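Local coordinates for protein putative MAR1 (PDB 1X9G) that is of unknown function but belongs to the isochorismatase superfamily and is putatively a ribonuclease, at residues N41-A46 / V76-L81; L49-E54 / S189-E194. All blocks are in the same frame, centred on the assembly; numbering follows the deposited sequence.

Contact 1: N41-A46 / V76-L81; sequences NCVFVA and VPEITL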
loop_
_atom_site.group_PDB
_atom_site.type_symbol
_atom_site.label_atom_id
_atom_site.label_comp_id
_atom_site.label_asym_id
_atom_site.label_seq_id
_atom_site.Cartn_x
_atom_site.Cartn_y
_atom_site.Cartn_z
ATOM N N ASN A 41 17.396 14.441 11.092
ATOM C CA ASN A 41 16.660 14.791 9.877
ATOM C C ASN A 41 15.356 15.544 10.158
ATOM O O ASN A 41 14.982 16.448 9.396
ATOM C CB ASN A 41 16.446 13.587 8.994
ATOM C CG ASN A 41 17.647 13.277 8.117
ATOM O OD1 ASN A 41 18.775 13.678 8.406
ATOM N ND2 ASN A 41 17.412 12.545 7.050
ATOM N N CYS A 42 14.670 15.191 11.247
ATOM C CA CYS A 42 13.503 15.958 11.680
ATOM C C CYS A 42 13.850 17.423 11.962
ATOM O O CYS A 42 13.083 18.332 11.624
ATOM C CB CYS A 42 12.883 15.347 12.927
ATOM S SG CYS A 42 12.244 13.724 12.659
ATOM N N VAL A 43 15.007 17.636 12.602
ATOM C CA VAL A 43 15.510 18.979 12.919
ATOM C C VAL A 43 15.792 19.723 11.614
ATOM O O VAL A 43 15.444 20.884 11.462
ATOM C CB VAL A 43 16.770 18.887 13.863
ATOM C CG1 VAL A 43 17.455 20.201 14.064
ATOM C CG2 VAL A 43 16.375 18.309 15.245
ATOM N N PHE A 44 16.403 19.018 10.669
ATOM C CA PHE A 44 16.774 19.588 9.385
ATOM C C PHE A 44 15.566 20.122 8.633
ATOM O O PHE A 44 15.645 21.187 7.994
ATOM C CB PHE A 44 17.505 18.543 8.529
ATOM C CG PHE A 44 17.761 18.996 7.127
ATOM C CD1 PHE A 44 18.874 19.808 6.829
ATOM C CD2 PHE A 44 16.875 18.670 6.104
ATOM C CE1 PHE A 44 19.112 20.270 5.492
ATOM C CE2 PHE A 44 17.099 19.128 4.777
ATOM C CZ PHE A 44 18.227 19.914 4.483
ATOM N N VAL A 45 14.472 19.363 8.703
ATOM C CA VAL A 45 13.233 19.639 7.991
ATOM C C VAL A 45 12.546 20.790 8.700
ATOM O O VAL A 45 11.969 21.663 8.054
ATOM C CB VAL A 45 12.299 18.354 7.908
ATOM C CG1 VAL A 45 10.885 18.691 7.498
ATOM C CG2 VAL A 45 12.867 17.336 6.956
ATOM N N ALA A 46 12.600 20.780 10.022
ATOM C CA ALA A 46 12.111 21.894 10.857
ATOM C C ALA A 46 12.783 23.200 10.489
ATOM O O ALA A 46 12.093 24.193 10.247
ATOM C CB ALA A 46 12.316 21.607 12.342
ATOM N N VAL A 76 14.626 21.520 21.488
ATOM C CA VAL A 76 16.014 21.457 20.986
ATOM C C VAL A 76 16.525 22.744 20.272
ATOM O O VAL A 76 15.917 23.200 19.280
ATOM C CB VAL A 76 16.228 20.173 20.134
ATOM C CG1 VAL A 76 17.429 20.307 19.182
ATOM C CG2 VAL A 76 16.349 18.946 21.059
ATOM N N PRO A 77 17.628 23.341 20.804
ATOM C CA PRO A 77 18.217 24.604 20.316
ATOM C C PRO A 77 18.593 24.608 18.844
ATOM O O PRO A 77 18.386 25.612 18.167
ATOM C CB PRO A 77 19.491 24.771 21.179
ATOM C CG PRO A 77 19.721 23.462 21.815
ATOM C CD PRO A 77 18.377 22.832 21.973
ATOM N N GLU A 78 19.148 23.505 18.354
ATOM C CA GLU A 78 19.528 23.426 16.953
ATOM C C GLU A 78 18.367 23.756 15.964
ATOM O O GLU A 78 18.601 23.980 14.773
ATOM C CB GLU A 78 20.276 22.100 16.692
ATOM C CG GLU A 78 20.281 21.567 15.240
ATOM C CD GLU A 78 21.120 22.390 14.232
ATOM O OE1 GLU A 78 22.373 22.336 14.318
ATOM O OE2 GLU A 78 20.533 23.040 13.324
ATOM N N ILE A 79 17.127 23.857 16.448
ATOM C CA ILE A 79 16.088 24.516 15.643
ATOM C C ILE A 79 16.001 26.044 15.916
ATOM O O ILE A 79 15.550 26.493 16.995
ATOM C CB ILE A 79 14.679 23.870 15.767
ATOM C CG1 ILE A 79 14.708 22.411 15.309
ATOM C CG2 ILE A 79 13.652 24.637 14.911
ATOM C CD1 ILE A 79 13.690 21.507 16.019
ATOM N N THR A 80 16.411 26.822 14.911
ATOM C CA THR A 80 16.264 28.258 14.942
ATOM C C THR A 80 14.921 28.726 14.398
ATOM O O THR A 80 14.766 29.026 13.221
ATOM C CB THR A 80 17.464 29.017 14.329
ATOM O OG1 THR A 80 18.258 28.129 13.536
ATOM C CG2 THR A 80 18.345 29.604 15.488
ATOM N N LEU A 81 13.962 28.764 15.316
ATOM C CA LEU A 81 12.620 29.295 15.123
ATOM C C LEU A 81 12.564 30.653 14.429
ATOM O O LEU A 81 13.433 31.508 14.659
ATOM C CB LEU A 81 11.941 29.447 16.497
ATOM C CG LEU A 81 11.515 28.219 17.307
ATOM C CD1 LEU A 81 11.094 27.085 16.335
ATOM C CD2 LEU A 81 12.595 27.773 18.304
#
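Helical residues 41-46 pass beside the irregular chain of 76-81, the two backbones coming nearest at Val43 and Ile79, whose CA atoms are 6.2 Å apart. A type I turn from Val76 to Ile79, closed by Ile79 N to Val76 O at 3.1 Å, presents Glu78 and Ile79 to the helix, while Val43 and Ala46, one turn apart, offer their side chains in return. With CG1 anti to the backbone N (chi1 172°), Val43 sends that methyl obliquely across both loop residues: CG1 lies 3.4 Å from Glu78 CG and 3.7 Å from Ile79 CG1. In the three-layer alpha/beta fold of the isochorismatase family, built round a parallel six-stranded sheet, this lays the loop between strands 60-67 and 86-90 against helix 39-55. Ile79 CG1 also reaches Ala46 CB at 3.9 Å, and CD1 stands equally far from that methyl, so the ethyl branch runs over the small alanine. Glu78 meets the helix through its aliphatic CG, its carboxylate lying farther from Val43. No hydrogen bond joins the two segments, but just further along the same helix the amide of Asn47 bonds to Glu78 O through ND2 and to Thr80 N through OD1.

Contact 2: L49-E54 / S189-E194; sequences LARLHE and SKLLKE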
loop_
_atom_site.group_PDB
_atom_site.type_symbol
_atom_site.label_atom_id
_atom_site.label_comp_id
_atom_site.label_asym_id
_atom_site.label_seq_id
_atom_site.Cartn_x
_atom_site.Cartn_y
_atom_site.Cartn_z
ATOM N N LEU A 49 11.658 24.163 6.590
ATOM C CA LEU A 49 10.323 24.804 6.559
ATOM C C LEU A 49 10.300 26.137 7.313
ATOM O O LEU A 49 9.355 26.930 7.151
ATOM C CB LEU A 49 9.244 23.852 7.128
ATOM C CG LEU A 49 8.701 22.691 6.254
ATOM C CD1 LEU A 49 8.064 23.190 4.946
ATOM C CD2 LEU A 49 9.784 21.738 5.894
ATOM N N ALA A 50 11.310 26.355 8.164
ATOM C CA ALA A 50 11.382 27.568 8.981
ATOM C C ALA A 50 11.823 28.659 8.065
ATOM O O ALA A 50 11.151 29.681 7.973
ATOM C CB ALA A 50 12.357 27.414 10.169
ATOM N N ARG A 51 12.913 28.394 7.338
ATOM C CA ARG A 51 13.475 29.338 6.369
ATOM C C ARG A 51 12.516 29.601 5.218
ATOM O O ARG A 51 12.413 30.742 4.728
ATOM C CB ARG A 51 14.824 28.846 5.836
ATOM C CG ARG A 51 15.871 28.462 6.930
ATOM C CD ARG A 51 16.369 29.639 7.735
ATOM N NE ARG A 51 15.421 30.143 8.727
ATOM C CZ ARG A 51 15.175 29.550 9.902
ATOM N NH1 ARG A 51 15.757 28.374 10.193
ATOM N NH2 ARG A 51 14.307 30.101 10.774
ATOM N N LEU A 52 11.817 28.554 4.785
ATOM C CA LEU A 52 10.782 28.679 3.767
ATOM C C LEU A 52 9.664 29.665 4.158
ATOM O O LEU A 52 9.210 30.453 3.324
ATOM C CB LEU A 52 10.176 27.296 3.418
ATOM C CG LEU A 52 9.046 27.367 2.379
ATOM C CD1 LEU A 52 9.668 27.956 1.143
ATOM C CD2 LEU A 52 8.322 26.044 2.072
ATOM N N HIS A 53 9.192 29.565 5.396
ATOM C CA HIS A 53 8.099 30.402 5.862
ATOM C C HIS A 53 8.523 31.883 5.911
ATOM O O HIS A 53 7.723 32.757 5.567
ATOM C CB HIS A 53 7.587 29.908 7.221
ATOM C CG HIS A 53 7.096 30.991 8.136
ATOM N ND1 HIS A 53 5.900 31.648 7.944
ATOM C CD2 HIS A 53 7.637 31.512 9.266
ATOM C CE1 HIS A 53 5.726 32.530 8.913
ATOM N NE2 HIS A 53 6.771 32.474 9.724
ATOM N N GLU A 54 9.771 32.148 6.317
ATOM C CA GLU A 54 10.369 33.490 6.221
ATOM C C GLU A 54 10.399 34.031 4.790
ATOM O O GLU A 54 10.185 35.205 4.589
ATOM C CB GLU A 54 11.756 33.507 6.843
ATOM C CG GLU A 54 11.646 33.293 8.325
ATOM C CD GLU A 54 12.925 32.867 8.976
ATOM O OE1 GLU A 54 13.811 32.327 8.283
ATOM O OE2 GLU A 54 13.033 33.065 10.207
ATOM N N SER A 189 15.019 27.706 -3.930
ATOM C CA SER A 189 16.013 26.823 -4.550
ATOM C C SER A 189 17.228 26.625 -3.633
ATOM O O SER A 189 17.788 25.534 -3.549
ATOM C CB SER A 189 16.443 27.415 -5.906
ATOM O OG SER A 189 17.445 26.652 -6.554
ATOM N N LYS A 190 17.619 27.694 -2.946
ATOM C CA LYS A 190 18.801 27.701 -2.108
ATOM C C LYS A 190 18.684 26.759 -0.902
ATOM O O LYS A 190 19.670 26.127 -0.485
ATOM C CB LYS A 190 19.096 29.163 -1.698
ATOM C CG LYS A 190 19.663 29.408 -0.290
ATOM C CD LYS A 190 19.139 30.725 0.307
ATOM C CE LYS A 190 17.875 30.524 1.184
ATOM N NZ LYS A 190 18.128 30.760 2.670
ATOM N N LEU A 191 17.482 26.683 -0.343
ATOM C CA LEU A 191 17.153 25.726 0.712
ATOM C C LEU A 191 17.390 24.285 0.253
ATOM O O LEU A 191 18.039 23.499 0.942
ATOM C CB LEU A 191 15.695 25.911 1.115
ATOM C CG LEU A 191 15.401 27.282 1.703
ATOM C CD1 LEU A 191 13.927 27.504 1.983
ATOM C CD2 LEU A 191 16.241 27.432 2.985
ATOM N N LEU A 192 16.873 23.972 -0.932
ATOM C CA LEU A 192 17.016 22.665 -1.598
ATOM C C LEU A 192 18.454 22.201 -1.899
ATOM O O LEU A 192 18.671 21.032 -2.243
ATOM C CB LEU A 192 16.220 22.680 -2.917
ATOM C CG LEU A 192 14.793 22.134 -3.022
ATOM C CD1 LEU A 192 13.971 22.218 -1.732
ATOM C CD2 LEU A 192 14.063 22.806 -4.191
ATOM N N LYS A 193 19.428 23.115 -1.816
ATOM C CA LYS A 193 20.836 22.754 -2.068
ATOM C C LYS A 193 21.495 22.299 -0.775
ATOM O O LYS A 193 22.573 21.719 -0.819
ATOM C CB LYS A 193 21.610 23.885 -2.763
ATOM C CG LYS A 193 21.154 24.128 -4.241
ATOM C CD LYS A 193 21.720 25.460 -4.833
ATOM C CE LYS A 193 21.137 25.796 -6.265
ATOM N NZ LYS A 193 20.654 27.238 -6.392
ATOM N N GLU A 194 20.820 22.537 0.359
ATOM C CA GLU A 194 21.223 21.981 1.671
ATOM C C GLU A 194 20.945 20.470 1.735
ATOM O O GLU A 194 19.950 19.973 1.205
ATOM C CB GLU A 194 20.545 22.700 2.847
ATOM C CG GLU A 194 20.763 24.218 2.917
ATOM C CD GLU A 194 19.899 24.927 4.007
ATOM O OE1 GLU A 194 19.313 25.987 3.693
ATOM O OE2 GLU A 194 19.799 24.450 5.177
#
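Leu191 points its forked end at the start of the Arg51 side chain and at the backbone and CB of Leu52, bringing helix 185-191, near the C-terminus, against helix 39-55 of the isochorismatase-type alpha/beta fold. The leucine and arginine side chains cross at about a right angle. CD2 of Leu191 touches Arg51 CB at 3.5 Å and lies farther from CG, so it is the start of the arginine chain that receives the methyl. The other branch, CD1, comes in at the next residue, 3.7 Å from Leu52 N and 4.0 Å from Leu52 CB. The Leu52 side chain also packs on Phe23 of the central sheet and Leu173 of helix 169-176. Bends at chi2 and chi3 fold Arg51 away from Leu191 and back along its own helix, where Ala50 CB sits over one face of the guanidinium, toward its rim. Glu54, one turn on, meets its edge with two bonds that fix its rotation, the weaker a long one from Arg51 NH2 to Glu54 OE2 at 3.3 Å. In the salt bridge, Arg51 NE is 2.7 Å from Glu54 OE1, the N-H pointing almost straight (170°) at the syn side of that oxygen, 30° out of the carboxylate plane.

Both contacts draw on helix 39-55: contact 1 uses its earlier turns, contact 2 its later ones, and their centres are 12 Å apart. Each is mostly buried and without a hydrogen bond between its segments. Contact 1 sets methyls against a turn in a loop between two sheet strands, with exposed Glu78 at its margin. In contact 2 a leucine from a helix near the C-terminus packs on the aliphatic start of the partly exposed Arg51, a main member whose charged end leads away and is paired within its own helix. That guanidinium joins the two contacts, since its NH2 lies 2.7 Å from Thr80 O, a probable hydrogen bond. Phe44 CZ also packs against Glu194 O, at 3.7 Å.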